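Local coordinates for putative rhamnosidase (Streptomyces avermitilis, PDB 3W5N), which hydrolyses terminal alpha-L-rhamnose residues from alpha-L-rhamnosides, including citrus flavonoids such as naringin and the plant proteoglycan gum arabic, at residues A[540-545]-A[631-636]. Numbering follows the deposited sequence.
With RAM (alpha-L-rhamnopyranose), chain C.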
loop_
_atom_site.group_PDB
_atom_site.type_symbol
_atom_site.label_atom_id
_atom_site.label_comp_id
_atom_site.label_asym_id
_atom_site.label_seq_id
_atom_site.Cartn_x
_atom_site.Cartn_y
_atom_site.Cartn_z
ATOM N N ALA A 540 20.753 5.240 -0.785
ATOM C CA ALA A 540 20.543 6.586 -1.356
ATOM C C ALA A 540 19.180 6.734 -2.094
ATOM O O ALA A 540 18.559 7.817 -2.089
ATOM C CB ALA A 540 21.699 6.975 -2.274
ATOM N N ASN A 541 18.709 5.646 -2.700
ATOM C CA ASN A 541 17.432 5.689 -3.423
ATOM C C ASN A 541 16.200 5.796 -2.497
ATOM O O ASN A 541 15.093 6.051 -2.969
ATOM C CB ASN A 541 17.295 4.496 -4.389
ATOM C CG ASN A 541 17.042 3.192 -3.673
ATOM O OD1 ASN A 541 17.725 2.859 -2.694
ATOM N ND2 ASN A 541 16.046 2.444 -4.146
ATOM N N LEU A 542 16.399 5.602 -1.186
ATOM C CA LEU A 542 15.310 5.747 -0.211
ATOM C C LEU A 542 15.035 7.219 0.070
ATOM O O LEU A 542 13.990 7.575 0.638
ATOM C CB LEU A 542 15.627 4.984 1.090
ATOM C CG LEU A 542 15.921 3.491 0.922
ATOM C CD1 LEU A 542 16.179 2.850 2.277
ATOM C CD2 LEU A 542 14.796 2.767 0.179
ATOM N N ARG A 543 15.975 8.079 -0.344
ATOM C CA ARG A 543 15.850 9.525 -0.181
ATOM C C ARG A 543 15.679 9.854 1.308
ATOM O O ARG A 543 16.496 9.426 2.105
ATOM C CB ARG A 543 14.744 10.087 -1.099
ATOM C CG ARG A 543 14.940 9.612 -2.543
ATOM C CD ARG A 543 14.068 10.350 -3.556
ATOM N NE ARG A 543 12.650 10.312 -3.208
ATOM C CZ ARG A 543 11.647 10.431 -4.074
ATOM N NH1 ARG A 543 11.885 10.557 -5.379
ATOM N NH2 ARG A 543 10.393 10.387 -3.637
ATOM N N SER A 544 14.627 10.561 1.703
ATOM C CA SER A 544 14.507 10.957 3.110
ATOM C C SER A 544 13.961 9.885 4.064
ATOM O O SER A 544 13.945 10.098 5.285
ATOM C CB SER A 544 13.669 12.226 3.242
ATOM O OG SER A 544 12.298 11.934 3.044
ATOM N N ALA A 545 13.521 8.747 3.537
ATOM C CA ALA A 545 13.039 7.655 4.410
ATOM C C ALA A 545 14.202 6.871 5.047
ATOM O O ALA A 545 14.913 6.137 4.358
ATOM C CB ALA A 545 12.105 6.727 3.638
ATOM N N THR A 631 5.710 2.588 -4.845
ATOM C CA THR A 631 6.883 1.932 -4.265
ATOM C C THR A 631 6.666 1.788 -2.766
ATOM O O THR A 631 6.017 2.629 -2.168
ATOM C CB THR A 631 8.182 2.730 -4.530
ATOM O OG1 THR A 631 9.196 2.287 -3.626
ATOM C CG2 THR A 631 7.971 4.205 -4.285
ATOM N N PRO A 632 7.167 0.701 -2.160
ATOM C CA PRO A 632 6.939 0.508 -0.726
ATOM C C PRO A 632 8.126 0.948 0.122
ATOM O O PRO A 632 8.085 0.850 1.355
ATOM C CB PRO A 632 6.759 -1.006 -0.628
ATOM C CG PRO A 632 7.689 -1.530 -1.684
ATOM C CD PRO A 632 7.703 -0.516 -2.800
ATOM N N ALA A 633 9.158 1.465 -0.527
ATOM C CA ALA A 633 10.464 1.587 0.124
ATOM C C ALA A 633 10.904 3.017 0.391
ATOM O O ALA A 633 11.312 3.346 1.506
ATOM C CB ALA A 633 11.525 0.855 -0.694
ATOM N N ARG A 634 10.901 3.863 -0.633
ATOM C CA ARG A 634 11.387 5.228 -0.423
ATOM C C ARG A 634 10.345 6.135 0.235
ATOM O O ARG A 634 9.260 5.671 0.629
ATOM C CB ARG A 634 11.901 5.814 -1.750
ATOM C CG ARG A 634 10.800 6.110 -2.752
ATOM C CD ARG A 634 11.356 6.899 -3.931
ATOM N NE ARG A 634 10.378 7.050 -5.015
ATOM C CZ ARG A 634 10.572 6.629 -6.265
ATOM N NH1 ARG A 634 11.701 5.993 -6.606
ATOM N NH2 ARG A 634 9.636 6.820 -7.178
ATOM N N ASP A 635 10.659 7.427 0.351
ATOM C CA ASP A 635 9.727 8.414 0.927
ATOM C C ASP A 635 8.609 8.820 -0.035
ATOM O O ASP A 635 8.471 9.999 -0.403
ATOM C CB ASP A 635 10.481 9.655 1.407
ATOM C CG ASP A 635 11.291 10.323 0.296
ATOM O OD1 ASP A 635 11.298 9.817 -0.867
ATOM O OD2 ASP A 635 11.927 11.369 0.604
ATOM N N GLU A 636 7.816 7.836 -0.456
ATOM C CA GLU A 636 6.721 8.096 -1.379
ATOM C C GLU A 636 5.550 7.205 -0.951
ATOM O O GLU A 636 4.849 7.555 -0.019
ATOM C CB GLU A 636 7.164 7.883 -2.834
ATOM C CG GLU A 636 6.207 8.499 -3.842
ATOM C CD GLU A 636 6.873 8.932 -5.145
ATOM O OE1 GLU A 636 8.111 8.788 -5.298
ATOM O OE2 GLU A 636 6.139 9.464 -6.007
HETATM C C1 RAM C . 6.868 8.608 -9.694
HETATM C C2 RAM C . 5.908 7.642 -8.978
HETATM C C3 RAM C . 5.011 6.871 -9.974
HETATM C C4 RAM C . 4.706 7.597 -11.296
HETATM C C5 RAM C . 4.879 9.074 -11.077
HETATM C C6 RAM C . 4.513 9.793 -12.381
HETATM O O1 RAM C . 7.355 9.616 -8.801
HETATM O O2 RAM C . 6.692 6.781 -8.110
HETATM O O3 RAM C . 5.643 5.673 -10.403
HETATM O O4 RAM C . 3.365 7.358 -11.779
HETATM O O5 RAM C . 6.249 9.313 -10.762
HETATM O O HOH W 1 13.444 4.568 -4.595
HETATM O O HOH W 2 9.433 10.493 -7.113
#
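Asp635 and Arg543 meet at the centre of this contact, its tightly packed part. Arg543 comes side-on, with NE and NH2 both on Asp635 OD1. The bond from Arg543 NE to Asp635 OD1 is 2.7 Å long and uses the syn lone pair. Asp635 OD2 takes Ser544 OG on its anti lone pair at 2.5 Å. Ser544 N reaches Asp635 OD2 from well above the carboxylate plane, at 3.0 Å. Four bonds from two residues fix the rotation of the carboxylate. An alanine at Asp635 would probably leave the Arg543 charge without its main mate and the Ser544 N-H without its acceptor. Ala545 CB packs on Asp635 N at 3.7 Å, and the one apolar pair is Leu542 CD2 with Ala633 CB. Here a type II' turn of the concanavalin-like domain, Leu542 to Ala545, meets the active-site loop of the six-hairpin glycosidase domain. The solvent side is the turn, at Ser544 and part of Arg543. The bend of Arg543 at chi3 (-54°) turns its guanidinium toward Asp635; Arg634 CD lies 3.5 Å above the centre of the Arg543 guanidinium. Both arginines share OE1 of Glu636, the probable proton donor. Arg634 NE and NH2 grip it from one face, while Arg543 NH2 adds a weak bond. Rhamnose O1 bonds to Glu636 OE2. One water joins Arg543 NH1, Glu636 OE1 and rhamnose O1. Arg634 NH1 pairs with Glu895, the probable proton acceptor, and NH2 bonds weakly to rhamnose O2.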